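Long-range contacts in aminotransferase class I and II (Anaerococcus prevotii, PDB 4EMY), which binds pyridoxal 5'-phosphate and, as a member of the aminotransferase family, probably transfers amino groups between amino acids and keto acids as a homodimer: residues L268-A273 / H303-I308; D83-V88 / Y101-A106; P58-R63 / K319-E324. One frame throughout, in Å; residues are numbered along the deposited sequence.

Interaction 1: residues L268-A273 / H303-I308. With PLP (pyridoxal-5'-phosphate), chain E.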
ATOM      1  N   LEU A 268      -1.386  -2.264  10.937  1.00 40.70           N
ATOM      2  CA  LEU A 268      -1.854  -0.928  10.602  1.00 40.54           C
ATOM      3  C   LEU A 268      -1.110  -0.313   9.413  1.00 39.61           C
ATOM      4  O   LEU A 268      -1.513   0.726   8.905  1.00 39.55           O
ATOM      5  CB  LEU A 268      -1.752  -0.013  11.815  1.00 40.98           C
ATOM      6  CG  LEU A 268      -2.981  -0.017  12.704  1.00 42.11           C
ATOM      7  CD1 LEU A 268      -2.709   0.779  13.968  1.00 42.78           C
ATOM      8  CD2 LEU A 268      -4.156   0.559  11.932  1.00 42.26           C
ATOM      9  N   ARG A 269      -0.021  -0.953   8.994  1.00 39.03           N
ATOM     10  CA  ARG A 269       0.723  -0.573   7.788  1.00 38.33           C
ATOM     11  C   ARG A 269       1.043   0.915   7.653  1.00 37.99           C
ATOM     12  O   ARG A 269       0.517   1.588   6.761  1.00 37.87           O
ATOM     13  CB  ARG A 269      -0.012  -1.052   6.530  1.00 38.54           C
ATOM     14  CG  ARG A 269      -0.453  -2.508   6.548  1.00 39.31           C
ATOM     15  CD  ARG A 269       0.712  -3.475   6.726  1.00 39.45           C
ATOM     16  NE  ARG A 269       1.843  -3.213   5.833  1.00 38.66           N
ATOM     17  CZ  ARG A 269       3.102  -3.078   6.237  1.00 38.52           C
ATOM     18  NH1 ARG A 269       3.422  -3.183   7.516  1.00 38.98           N
ATOM     19  NH2 ARG A 269       4.052  -2.849   5.353  1.00 38.51           N
ATOM     20  N   SER A 270       1.908   1.421   8.526  1.00 37.84           N
ATOM     21  CA  SER A 270       2.280   2.829   8.470  1.00 37.78           C
ATOM     22  C   SER A 270       3.753   3.087   8.711  1.00 37.40           C
ATOM     23  O   SER A 270       4.254   2.921   9.825  1.00 37.70           O
ATOM     24  CB  SER A 270       1.456   3.649   9.453  1.00 38.71           C
ATOM     25  OG  SER A 270       1.743   5.026   9.301  1.00 39.15           O
ATOM     26  N   GLY A 271       4.439   3.505   7.653  1.00 36.82           N
ATOM     27  CA  GLY A 271       5.825   3.934   7.739  1.00 36.41           C
ATOM     28  C   GLY A 271       6.003   5.266   7.044  1.00 36.51           C
ATOM     29  O   GLY A 271       5.029   5.982   6.789  1.00 36.81           O
ATOM     30  N   ALA A 272       7.256   5.591   6.741  1.00 36.32           N
ATOM     31  CA  ALA A 272       7.611   6.775   5.965  1.00 36.59           C
ATOM     32  C   ALA A 272       8.969   6.605   5.297  1.00 36.26           C
ATOM     33  O   ALA A 272       9.843   5.898   5.804  1.00 35.91           O
ATOM     34  CB  ALA A 272       7.611   8.014   6.850  1.00 37.47           C
ATOM     35  N   ALA A 273       9.124   7.259   4.150  1.00 36.48           N
ATOM     36  CA  ALA A 273      10.418   7.428   3.489  1.00 36.53           C
ATOM     37  C   ALA A 273      10.923   8.846   3.729  1.00 37.43           C
ATOM     38  O   ALA A 273      10.327   9.814   3.254  1.00 38.09           O
ATOM     39  CB  ALA A 273      10.293   7.164   2.004  1.00 36.44           C
ATOM     40  N   HIS A 303      -5.037   6.139   7.583  1.00 35.61           N
ATOM     41  CA  HIS A 303      -5.215   7.413   8.265  1.00 35.95           C
ATOM     42  C   HIS A 303      -5.173   7.299   9.778  1.00 36.68           C
ATOM     43  O   HIS A 303      -4.482   8.083  10.426  1.00 36.68           O
ATOM     44  CB  HIS A 303      -6.448   8.153   7.751  1.00 36.71           C
ATOM     45  CG  HIS A 303      -6.380   9.655   7.927  1.00 36.80           C
ATOM     46  ND1 HIS A 303      -7.464  10.443   7.829  1.00 37.85           N
ATOM     47  CD2 HIS A 303      -5.309  10.498   8.227  1.00 36.19           C
ATOM     48  CE1 HIS A 303      -7.108  11.723   8.044  1.00 37.87           C
ATOM     49  NE2 HIS A 303      -5.788  11.755   8.282  1.00 36.85           N
ATOM     50  N   ALA A 304      -5.856   6.311  10.357  1.00 37.49           N
ATOM     51  CA  ALA A 304      -5.845   6.160  11.820  1.00 38.43           C
ATOM     52  C   ALA A 304      -4.434   6.115  12.412  1.00 37.58           C
ATOM     53  O   ALA A 304      -4.166   6.758  13.433  1.00 38.26           O
ATOM     54  CB  ALA A 304      -6.655   4.945  12.263  1.00 39.58           C
ATOM     55  N   ALA A 305      -3.539   5.374  11.758  1.00 36.25           N
ATOM     56  CA  ALA A 305      -2.165   5.200  12.233  1.00 35.52           C
ATOM     57  C   ALA A 305      -1.375   6.515  12.254  1.00 35.19           C
ATOM     58  O   ALA A 305      -0.564   6.757  13.159  1.00 35.50           O
ATOM     59  CB  ALA A 305      -1.447   4.163  11.391  1.00 34.45           C
ATOM     60  N   GLN A 306      -1.619   7.365  11.262  1.00 34.72           N
ATOM     61  CA  GLN A 306      -0.957   8.658  11.188  1.00 34.50           C
ATOM     62  C   GLN A 306      -1.411   9.546  12.329  1.00 35.83           C
ATOM     63  O   GLN A 306      -0.604  10.207  12.970  1.00 36.17           O
ATOM     64  CB  GLN A 306      -1.236   9.333   9.850  1.00 33.95           C
ATOM     65  CG  GLN A 306      -0.670   8.588   8.658  1.00 32.83           C
ATOM     66  CD  GLN A 306      -0.863   9.329   7.350  1.00 32.63           C
ATOM     67  OE1 GLN A 306      -1.325  10.474   7.319  1.00 33.03           O
ATOM     68  NE2 GLN A 306      -0.493   8.677   6.251  1.00 32.19           N
ATOM     69  N   ASN A 307      -2.712   9.545  12.576  1.00 36.94           N
ATOM     70  CA  ASN A 307      -3.296  10.305  13.672  1.00 38.65           C
ATOM     71  C   ASN A 307      -2.850   9.797  15.040  1.00 39.56           C
ATOM     72  O   ASN A 307      -2.711  10.585  15.979  1.00 40.80           O
ATOM     73  CB  ASN A 307      -4.819  10.324  13.551  1.00 39.78           C
ATOM     74  CG  ASN A 307      -5.294  11.187  12.398  1.00 39.32           C
ATOM     75  OD1 ASN A 307      -4.793  12.294  12.192  1.00 39.15           O
ATOM     76  ND2 ASN A 307      -6.263  10.686  11.636  1.00 39.39           N
ATOM     77  N   ILE A 308      -2.605   8.490  15.134  1.00 39.10           N
ATOM     78  CA  ILE A 308      -2.063   7.890  16.350  1.00 39.92           C
ATOM     79  C   ILE A 308      -0.705   8.510  16.677  1.00 39.74           C
ATOM     80  O   ILE A 308      -0.484   8.959  17.806  1.00 41.26           O
ATOM     81  CB  ILE A 308      -1.991   6.342  16.274  1.00 39.39           C
ATOM     82  CG1 ILE A 308      -3.402   5.742  16.316  1.00 40.42           C
ATOM     83  CG2 ILE A 308      -1.165   5.774  17.426  1.00 39.99           C
ATOM     84  CD1 ILE A 308      -3.473   4.258  16.019  1.00 39.92           C
TER
HETATM   85  N1  PLP E 501      12.608  -3.999   7.120  1.00 28.10           N
HETATM   86  C2  PLP E 501      13.152  -5.084   7.786  1.00 28.71           C
HETATM   87  C2A PLP E 501      14.639  -5.263   7.845  1.00 27.05           C
HETATM   88  C3  PLP E 501      12.327  -6.011   8.418  1.00 29.04           C
HETATM   89  O3  PLP E 501      12.868  -7.077   9.070  1.00 28.37           O
HETATM   90  C4  PLP E 501      10.954  -5.880   8.381  1.00 30.44           C
HETATM   91  C4A PLP E 501      10.165  -7.160   8.379  1.00 33.98           C
HETATM   92  O4A PLP E 501       9.662  -7.598   9.417  1.00 42.42           O
HETATM   93  C5  PLP E 501      10.411  -4.781   7.716  1.00 29.95           C
HETATM   94  C6  PLP E 501      11.238  -3.846   7.081  1.00 28.88           C
HETATM   95  C5A PLP E 501       8.898  -4.638   7.661  1.00 29.45           C
HETATM   96  O4P PLP E 501       8.463  -3.299   7.724  1.00 27.92           O
HETATM   97  P   PLP E 501       6.890  -3.047   7.589  1.00 26.27           P
HETATM   98  O1P PLP E 501       6.595  -2.995   6.114  1.00 25.46           O
HETATM   99  O2P PLP E 501       6.557  -1.760   8.312  1.00 23.97           O
HETATM  100  O3P PLP E 501       6.109  -4.185   8.196  1.00 26.40           O

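Interaction 2: residues D83-V88 / Y101-A106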
ATOM      1  N   ASP A  83       1.305  17.112   9.947  1.00 40.93           N
ATOM      2  CA  ASP A  83       1.896  16.876  11.262  1.00 41.43           C
ATOM      3  C   ASP A  83       2.572  15.517  11.412  1.00 40.42           C
ATOM      4  O   ASP A  83       3.631  15.421  12.030  1.00 40.77           O
ATOM      5  CB  ASP A  83       0.853  17.076  12.352  1.00 42.27           C
ATOM      6  CG  ASP A  83       0.556  18.544  12.616  1.00 43.73           C
ATOM      7  OD1 ASP A  83      -0.105  18.824  13.642  1.00 44.65           O
ATOM      8  OD2 ASP A  83       0.982  19.412  11.809  1.00 44.03           O
ATOM      9  N   TYR A  84       1.961  14.470  10.859  1.00 39.20           N
ATOM     10  CA  TYR A  84       2.600  13.146  10.768  1.00 38.25           C
ATOM     11  C   TYR A  84       3.997  13.227  10.145  1.00 38.09           C
ATOM     12  O   TYR A  84       4.960  12.740  10.734  1.00 38.23           O
ATOM     13  CB  TYR A  84       1.726  12.165   9.975  1.00 37.19           C
ATOM     14  CG  TYR A  84       2.324  10.782   9.722  1.00 36.34           C
ATOM     15  CD1 TYR A  84       2.113   9.734  10.627  1.00 36.25           C
ATOM     16  CD2 TYR A  84       3.068  10.513   8.561  1.00 35.71           C
ATOM     17  CE1 TYR A  84       2.634   8.468  10.390  1.00 35.53           C
ATOM     18  CE2 TYR A  84       3.597   9.252   8.318  1.00 34.99           C
ATOM     19  CZ  TYR A  84       3.380   8.235   9.232  1.00 34.94           C
ATOM     20  OH  TYR A  84       3.895   6.974   9.003  1.00 34.38           O
ATOM     21  N   ARG A  85       4.108  13.846   8.970  1.00 37.84           N
ATOM     22  CA  ARG A  85       5.408  14.006   8.307  1.00 37.81           C
ATOM     23  C   ARG A  85       6.421  14.700   9.220  1.00 38.93           C
ATOM     24  O   ARG A  85       7.558  14.238   9.361  1.00 39.00           O
ATOM     25  CB  ARG A  85       5.271  14.765   6.985  1.00 37.69           C
ATOM     26  CG  ARG A  85       4.350  14.097   5.987  1.00 36.60           C
ATOM     27  CD  ARG A  85       3.995  15.039   4.863  1.00 36.72           C
ATOM     28  NE  ARG A  85       5.109  15.187   3.934  1.00 36.78           N
ATOM     29  CZ  ARG A  85       5.102  15.989   2.873  1.00 37.00           C
ATOM     30  NH1 ARG A  85       4.041  16.730   2.603  1.00 37.21           N
ATOM     31  NH2 ARG A  85       6.160  16.050   2.084  1.00 37.10           N
ATOM     32  N   LYS A  86       6.003  15.793   9.846  1.00 39.88           N
ATOM     33  CA  LYS A  86       6.863  16.511  10.775  1.00 41.13           C
ATOM     34  C   LYS A  86       7.270  15.629  11.971  1.00 41.17           C
ATOM     35  O   LYS A  86       8.456  15.524  12.287  1.00 41.59           O
ATOM     36  CB  LYS A  86       6.175  17.795  11.251  1.00 42.29           C
ATOM     37  CG  LYS A  86       7.078  18.746  12.020  1.00 43.83           C
ATOM     38  CD  LYS A  86       6.279  19.685  12.916  1.00 45.04           C
ATOM     39  CE  LYS A  86       7.186  20.559  13.776  1.00 46.67           C
ATOM     40  NZ  LYS A  86       7.827  19.791  14.877  1.00 46.79           N
ATOM     41  N   ILE A  87       6.289  14.992  12.617  1.00 40.79           N
ATOM     42  CA  ILE A  87       6.538  14.190  13.821  1.00 40.94           C
ATOM     43  C   ILE A  87       7.366  12.927  13.540  1.00 40.01           C
ATOM     44  O   ILE A  87       8.107  12.472  14.412  1.00 40.39           O
ATOM     45  CB  ILE A  87       5.231  13.883  14.586  1.00 40.99           C
ATOM     46  CG1 ILE A  87       4.681  15.172  15.207  1.00 42.35           C
ATOM     47  CG2 ILE A  87       5.449  12.845  15.677  1.00 40.94           C
ATOM     48  CD1 ILE A  87       3.189  15.160  15.446  1.00 42.50           C
ATOM     49  N   VAL A  88       7.261  12.382  12.327  1.00 38.89           N
ATOM     50  CA  VAL A  88       8.167  11.313  11.873  1.00 38.16           C
ATOM     51  C   VAL A  88       9.627  11.769  11.968  1.00 38.89           C
ATOM     52  O   VAL A  88      10.452  11.105  12.598  1.00 39.06           O
ATOM     53  CB  VAL A  88       7.852  10.840  10.432  1.00 37.11           C
ATOM     54  CG1 VAL A  88       8.976   9.977   9.879  1.00 36.72           C
ATOM     55  CG2 VAL A  88       6.553  10.048  10.390  1.00 36.38           C
ATOM     56  N   TYR A 101      18.134  19.739   3.700  1.00 45.90           N
ATOM     57  CA  TYR A 101      16.698  19.658   3.498  1.00 45.30           C
ATOM     58  C   TYR A 101      16.185  18.246   3.757  1.00 43.43           C
ATOM     59  O   TYR A 101      16.770  17.264   3.304  1.00 42.26           O
ATOM     60  CB  TYR A 101      16.331  20.161   2.098  1.00 45.56           C
ATOM     61  CG  TYR A 101      16.782  21.590   1.844  1.00 47.69           C
ATOM     62  CD1 TYR A 101      16.034  22.679   2.315  1.00 49.24           C
ATOM     63  CD2 TYR A 101      17.969  21.856   1.148  1.00 48.36           C
ATOM     64  CE1 TYR A 101      16.449  23.985   2.096  1.00 51.36           C
ATOM     65  CE2 TYR A 101      18.392  23.161   0.920  1.00 50.47           C
ATOM     66  CZ  TYR A 101      17.631  24.222   1.393  1.00 51.97           C
ATOM     67  OH  TYR A 101      18.051  25.517   1.166  1.00 54.24           O
ATOM     68  N   ILE A 102      15.099  18.155   4.515  1.00 43.40           N
ATOM     69  CA  ILE A 102      14.537  16.871   4.919  1.00 41.99           C
ATOM     70  C   ILE A 102      13.025  16.830   4.675  1.00 41.81           C
ATOM     71  O   ILE A 102      12.293  17.751   5.067  1.00 43.07           O
ATOM     72  CB  ILE A 102      14.840  16.577   6.408  1.00 42.36           C
ATOM     73  CG1 ILE A 102      16.352  16.517   6.654  1.00 42.71           C
ATOM     74  CG2 ILE A 102      14.167  15.286   6.870  1.00 41.07           C
ATOM     75  CD1 ILE A 102      16.737  16.627   8.114  1.00 43.79           C
ATOM     76  N   SER A 103      12.567  15.757   4.028  1.00 40.45           N
ATOM     77  CA  SER A 103      11.136  15.523   3.828  1.00 40.24           C
ATOM     78  C   SER A 103      10.743  14.071   4.060  1.00 38.88           C
ATOM     79  O   SER A 103      11.510  13.156   3.779  1.00 37.79           O
ATOM     80  CB  SER A 103      10.700  15.963   2.433  1.00 40.50           C
ATOM     81  OG  SER A 103       9.289  16.043   2.360  1.00 40.86           O
ATOM     82  N   ALA A 104       9.531  13.885   4.582  1.00 39.16           N
ATOM     83  CA  ALA A 104       8.978  12.571   4.889  1.00 38.18           C
ATOM     84  C   ALA A 104       7.696  12.365   4.099  1.00 38.21           C
ATOM     85  O   ALA A 104       6.901  13.291   3.954  1.00 39.23           O
ATOM     86  CB  ALA A 104       8.708  12.462   6.377  1.00 38.76           C
ATOM     87  N   ILE A 105       7.519  11.158   3.566  1.00 37.30           N
ATOM     88  CA  ILE A 105       6.308  10.779   2.831  1.00 37.53           C
ATOM     89  C   ILE A 105       5.760   9.460   3.369  1.00 37.13           C
ATOM     90  O   ILE A 105       6.446   8.431   3.327  1.00 36.14           O
ATOM     91  CB  ILE A 105       6.558  10.646   1.309  1.00 37.13           C
ATOM     92  CG1 ILE A 105       6.644  12.021   0.651  1.00 38.13           C
ATOM     93  CG2 ILE A 105       5.430   9.878   0.631  1.00 37.13           C
ATOM     94  CD1 ILE A 105       8.042  12.573   0.542  1.00 38.03           C
ATOM     95  N   ALA A 106       4.523   9.502   3.866  1.00 38.10           N
ATOM     96  CA  ALA A 106       3.843   8.317   4.390  1.00 38.10           C
ATOM     97  C   ALA A 106       3.853   7.165   3.392  1.00 37.45           C
ATOM     98  O   ALA A 106       3.602   7.359   2.204  1.00 37.61           O
ATOM     99  CB  ALA A 106       2.417   8.656   4.793  1.00 39.36           C
TER

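Interaction 3: residues P58-R63 / K319-E324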
ATOM      1  N   PRO A  58      -0.757  -0.600  25.037  1.00 46.54           N
ATOM      2  CA  PRO A  58      -1.960   0.165  25.364  1.00 47.16           C
ATOM      3  C   PRO A  58      -1.864   1.646  24.973  1.00 47.14           C
ATOM      4  O   PRO A  58      -2.831   2.204  24.464  1.00 46.97           O
ATOM      5  CB  PRO A  58      -2.065   0.011  26.884  1.00 48.48           C
ATOM      6  CG  PRO A  58      -1.415  -1.296  27.157  1.00 48.26           C
ATOM      7  CD  PRO A  58      -0.266  -1.365  26.195  1.00 47.24           C
ATOM      8  N   SER A  59      -0.702   2.260  25.191  1.00 47.37           N
ATOM      9  CA  SER A  59      -0.492   3.674  24.884  1.00 47.62           C
ATOM     10  C   SER A  59      -0.697   3.983  23.406  1.00 46.51           C
ATOM     11  O   SER A  59      -1.074   5.096  23.055  1.00 46.85           O
ATOM     12  CB  SER A  59       0.905   4.110  25.304  1.00 48.04           C
ATOM     13  OG  SER A  59       1.882   3.372  24.595  1.00 47.08           O
ATOM     14  N   VAL A  60      -0.440   2.997  22.549  1.00 45.33           N
ATOM     15  CA  VAL A  60      -0.737   3.105  21.126  1.00 44.31           C
ATOM     16  C   VAL A  60      -2.235   2.896  20.862  1.00 44.37           C
ATOM     17  O   VAL A  60      -2.914   3.800  20.382  1.00 44.42           O
ATOM     18  CB  VAL A  60       0.115   2.126  20.284  1.00 43.20           C
ATOM     19  CG1 VAL A  60      -0.227   2.239  18.804  1.00 42.16           C
ATOM     20  CG2 VAL A  60       1.596   2.390  20.494  1.00 43.27           C
ATOM     21  N   TYR A  61      -2.752   1.720  21.203  1.00 44.71           N
ATOM     22  CA  TYR A  61      -4.143   1.354  20.879  1.00 45.08           C
ATOM     23  C   TYR A  61      -5.260   2.051  21.677  1.00 46.38           C
ATOM     24  O   TYR A  61      -6.419   2.038  21.246  1.00 46.35           O
ATOM     25  CB  TYR A  61      -4.311  -0.172  20.850  1.00 45.08           C
ATOM     26  CG  TYR A  61      -3.533  -0.766  19.706  1.00 43.92           C
ATOM     27  CD1 TYR A  61      -4.129  -0.964  18.466  1.00 43.10           C
ATOM     28  CD2 TYR A  61      -2.177  -1.065  19.846  1.00 43.77           C
ATOM     29  CE1 TYR A  61      -3.402  -1.471  17.406  1.00 42.36           C
ATOM     30  CE2 TYR A  61      -1.441  -1.570  18.789  1.00 42.81           C
ATOM     31  CZ  TYR A  61      -2.058  -1.771  17.575  1.00 42.18           C
ATOM     32  OH  TYR A  61      -1.328  -2.276  16.528  1.00 41.67           O
ATOM     33  N   ASP A  62      -4.920   2.677  22.805  1.00 47.33           N
ATOM     34  CA  ASP A  62      -5.872   3.540  23.503  1.00 48.68           C
ATOM     35  C   ASP A  62      -6.232   4.757  22.648  1.00 48.76           C
ATOM     36  O   ASP A  62      -7.388   5.187  22.624  1.00 49.50           O
ATOM     37  CB  ASP A  62      -5.342   3.994  24.870  1.00 49.79           C
ATOM     38  CG  ASP A  62      -5.342   2.882  25.912  1.00 50.11           C
ATOM     39  OD1 ASP A  62      -6.170   1.952  25.809  1.00 49.92           O
ATOM     40  OD2 ASP A  62      -4.507   2.946  26.838  1.00 50.60           O
ATOM     41  N   ARG A  63      -5.243   5.307  21.949  1.00 48.29           N
ATOM     42  CA  ARG A  63      -5.467   6.459  21.074  1.00 48.35           C
ATOM     43  C   ARG A  63      -6.465   6.145  19.969  1.00 47.69           C
ATOM     44  O   ARG A  63      -7.352   6.946  19.690  1.00 48.15           O
ATOM     45  CB  ARG A  63      -4.155   6.956  20.461  1.00 47.94           C
ATOM     46  CG  ARG A  63      -3.065   7.257  21.474  1.00 48.72           C
ATOM     47  CD  ARG A  63      -3.514   8.226  22.551  1.00 50.40           C
ATOM     48  NE  ARG A  63      -2.978   7.806  23.843  1.00 51.53           N
ATOM     49  CZ  ARG A  63      -3.708   7.375  24.869  1.00 52.41           C
ATOM     50  NH1 ARG A  63      -5.029   7.327  24.787  1.00 52.74           N
ATOM     51  NH2 ARG A  63      -3.108   7.007  25.993  1.00 53.19           N
ATOM     52  N   LYS A 319       4.738  10.800  27.524  1.00 61.61           N
ATOM     53  CA  LYS A 319       5.342  10.205  28.726  1.00 63.30           C
ATOM     54  C   LYS A 319       4.992   8.728  28.879  1.00 62.32           C
ATOM     55  O   LYS A 319       5.883   7.882  29.033  1.00 61.63           O
ATOM     56  CB  LYS A 319       4.907  10.958  29.988  1.00 67.09           C
ATOM     57  CG  LYS A 319       6.017  11.728  30.682  1.00 69.36           C
ATOM     58  CD  LYS A 319       5.664  12.005  32.135  1.00 73.36           C
ATOM     59  CE  LYS A 319       6.790  12.739  32.849  1.00 75.78           C
ATOM     60  NZ  LYS A 319       6.288  13.483  34.040  1.00 79.88           N
ATOM     61  N   ILE A 320       3.689   8.440  28.833  1.00 62.13           N
ATOM     62  CA  ILE A 320       3.160   7.084  28.970  1.00 61.48           C
ATOM     63  C   ILE A 320       3.753   6.161  27.908  1.00 58.18           C
ATOM     64  O   ILE A 320       4.141   5.031  28.209  1.00 57.97           O
ATOM     65  CB  ILE A 320       1.614   7.055  28.869  1.00 62.01           C
ATOM     66  CG1 ILE A 320       0.975   8.180  29.699  1.00 65.09           C
ATOM     67  CG2 ILE A 320       1.065   5.678  29.240  1.00 62.42           C
ATOM     68  CD1 ILE A 320       1.010   8.004  31.212  1.00 68.60           C
ATOM     69  N   TYR A 321       3.828   6.646  26.672  1.00 55.65           N
ATOM     70  CA  TYR A 321       4.331   5.821  25.582  1.00 52.83           C
ATOM     71  C   TYR A 321       5.813   5.468  25.742  1.00 52.59           C
ATOM     72  O   TYR A 321       6.183   4.312  25.542  1.00 51.59           O
ATOM     73  CB  TYR A 321       4.037   6.432  24.207  1.00 50.47           C
ATOM     74  CG  TYR A 321       4.853   5.795  23.122  1.00 47.97           C
ATOM     75  CD1 TYR A 321       5.937   6.466  22.564  1.00 47.09           C
ATOM     76  CD2 TYR A 321       4.578   4.501  22.680  1.00 46.77           C
ATOM     77  CE1 TYR A 321       6.712   5.875  21.582  1.00 45.10           C
ATOM     78  CE2 TYR A 321       5.349   3.904  21.697  1.00 44.76           C
ATOM     79  CZ  TYR A 321       6.414   4.598  21.155  1.00 43.98           C
ATOM     80  OH  TYR A 321       7.191   4.022  20.180  1.00 42.43           O
ATOM     81  N   GLU A 322       6.645   6.446  26.110  1.00 53.80           N
ATOM     82  CA  GLU A 322       8.079   6.201  26.358  1.00 54.02           C
ATOM     83  C   GLU A 322       8.279   5.161  27.463  1.00 55.23           C
ATOM     84  O   GLU A 322       8.988   4.177  27.271  1.00 54.09           O
ATOM     85  CB  GLU A 322       8.838   7.491  26.721  1.00 55.95           C
ATOM     86  CG  GLU A 322       8.538   8.716  25.868  1.00 55.78           C
ATOM     87  CD  GLU A 322       9.142   8.665  24.467  1.00 53.89           C
ATOM     88  OE1 GLU A 322      10.040   7.820  24.199  1.00 53.11           O
ATOM     89  OE2 GLU A 322       8.714   9.494  23.625  1.00 53.29           O
ATOM     90  N   GLN A 323       7.640   5.375  28.610  1.00 57.57           N
ATOM     91  CA  GLN A 323       7.747   4.446  29.730  1.00 59.28           C
ATOM     92  C   GLN A 323       7.339   3.021  29.346  1.00 57.73           C
ATOM     93  O   GLN A 323       7.908   2.053  29.855  1.00 58.13           O
ATOM     94  CB  GLN A 323       6.928   4.934  30.927  1.00 62.43           C
ATOM     95  CG  GLN A 323       7.284   4.264  32.250  1.00 65.11           C
ATOM     96  CD  GLN A 323       8.754   4.416  32.622  1.00 65.87           C
ATOM     97  OE1 GLN A 323       9.642   3.828  31.991  1.00 63.87           O
ATOM     98  NE2 GLN A 323       9.015   5.201  33.661  1.00 68.93           N
ATOM     99  N   GLU A 324       6.358   2.911  28.447  1.00 55.96           N
ATOM    100  CA  GLU A 324       5.920   1.624  27.906  1.00 54.37           C
ATOM    101  C   GLU A 324       6.911   1.058  26.895  1.00 51.85           C
ATOM    102  O   GLU A 324       7.082  -0.164  26.813  1.00 51.29           O
ATOM    103  CB  GLU A 324       4.525   1.739  27.284  1.00 53.71           C
ATOM    104  CG  GLU A 324       3.404   1.514  28.284  1.00 56.31           C
ATOM    105  CD  GLU A 324       2.011   1.672  27.696  1.00 56.04           C
ATOM    106  OE1 GLU A 324       1.121   2.204  28.408  1.00 58.33           O
ATOM    107  OE2 GLU A 324       1.796   1.268  26.535  1.00 53.82           O
TER

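Interaction 1: residues L268-A273 / H303-I308
Leu268, Ser270 and Ala305 make most of this contact, which is mainly apolar and carries no hydrogen bond between the two segments. The methyl of Ala305 points at the loop and meets CB of Ser270, the two carbons 3.5 Å apart. CB of Leu268 lies 4.2 Å from the same Ala305 CB, and CD1 of Leu268 reaches CD1 of Ile308 at 4.1 Å, the side chains of Leu268 and Ile308 crossing at about a right angle. Residues 268-270 lead into strand 271-277 of the large mixed sheet of the PLP-dependent aminotransferase fold, and helix 303-311 packs against that entry.

The polar groups look elsewhere. Ser270 OG, anti to its backbone nitrogen (chi1 -175°), passes beside the helix and is hydrogen-bonded to Tyr84 OH, while Gln306 OE1 accepts from the backbone N of Glu81. Arg269, between the two packing residues, turns away from the helix. Bends at chi2 and chi3 fold its chain back, and the guanidinium meets the cofactor phosphate edge-on, with phosphorus in its plane. NH2 donates to PLP O1P at 2.7 Å and NH1 to PLP O3P at 2.9 Å, the first bond straighter (165° against 142°). NH1 also bonds Tyr266 O, and NH2 bonds Trp298 O of the second subunit, which fixes the rotation of the group.

Interaction 2: residues D83-V88 / Y101-A106
Arg85 reaches from helix 82-93 to the backbone of strand 101-107 and makes the polar part of this contact. Its NE donates to Ala104 O at 2.6 Å, with an N-H...O angle of 154°. The donor lies nearly along the C=O axis, and the oxygen is tilted 16° out of the guanidinium plane. Further along the same edge, NH2 makes a weak bond to Ser103 OG at 3.1 Å. The bend at chi3 turns the guanidinium toward the strand. Ser103 OG is also hydrogen-bonded to Glu287 of helix 280-297, and that carboxylate forms a long, weak ion pair with Arg85 NH2.

Small strand residues let the helix come close. Ala104 CB points into the helix and packs on the Arg85 backbone and side chain, 3.7 Å from Arg85 O and 4.2 Å from Arg85 CB. Two apolar pairs flank it. Val88 CG1 closes on the same methyl at 4.3 Å. One turn back, Tyr84 CG is anti to its backbone nitrogen, which carries the ring to the Ala106 end of the strand segment, where CE2 lies 3.8 Å from Ala106 CB. Val88 CG2 rests over one face of that ring, offset toward its rim, and the phenol oxygen is hydrogen-bonded to Gly271 O.

Helix 82-93 thus packs across an outermost strand of the chain's large mixed sheet, its segment at 123° to the strand direction. A largely buried carbonyl receives a charged donor here, and the carboxylate of Glu287, at long range from Arg85 NH2, may offset part of the arginine's charge.

Interaction 3: residues P58-R63 / K319-E324
Ser59 chi1 of 61° places OG between its backbone nitrogen and carbonyl carbon, facing helix 315-345, while Glu324, extended beyond CG, carries its carboxylate across to the start of helix 58-66. There, OE2 of Glu324 takes two hydrogen bonds from one residue. Ser59 N approaches on the syn side of the carboxylate at 3.0 Å, in a nearly straight bond. Ser59 OG donates at 2.9 Å to the same OE2 from well above the carboxylate plane, 66° out of it. Two bonds from different directions hold this oxygen over the first turn of the helix.

Pro58 also borders the acid: its CD lies 3.4 Å from Glu324 OE2. With Ser59 N as its donor, the carboxylate sits by the amino end of helix 58-66, where the helix dipole would probably favour its negative charge. In the fold, the contact joins the short helix 58-66 to the early part of the long helix 315-345, the two segments running at 142° to each other, their axes 9.3 Å apart at closest approach.

Tyr321 flanks the polar pair. Ser59 OG meets its ring at the edge, in the ring plane, 3.5 Å from Tyr321 CD2. Apolar packing adds Val60 CG2, 4.2 Å from Tyr321 CE2, and Ile320 CG2 touches Ser59 CB. The hydroxyl of Tyr321 bonds Ser262 O, and its ring stacks on His263, in the run that follows the cofactor-binding Lys261. On helix 58-66, Asp62 forms a salt bridge with Arg69 of the second subunit.

Overall arrangement
Interactions 1 and 2 are buried and meet on the large mixed sheet, whose strands 271-277 and 101-107 are neighbours. The Tyr84 hydroxyl joins them directly, and Gln306 packs on both Tyr84 and Ala106. Interaction 3 is only partly buried, about 21 Å from interaction 2 between centres, and touches interaction 1 through Val60 against Ile308 and Tyr61 against Leu268. Their chemistry differs accordingly: 268-273 / 303-308 is packing without a hydrogen bond across the segments, beside a phosphate-binding arginine; 83-88 / 101-106 adds a charged donor to a strand carbonyl; 58-63 / 319-324 sets a carboxylate on a helix start. Interactions 1 and 3 also touch the second subunit.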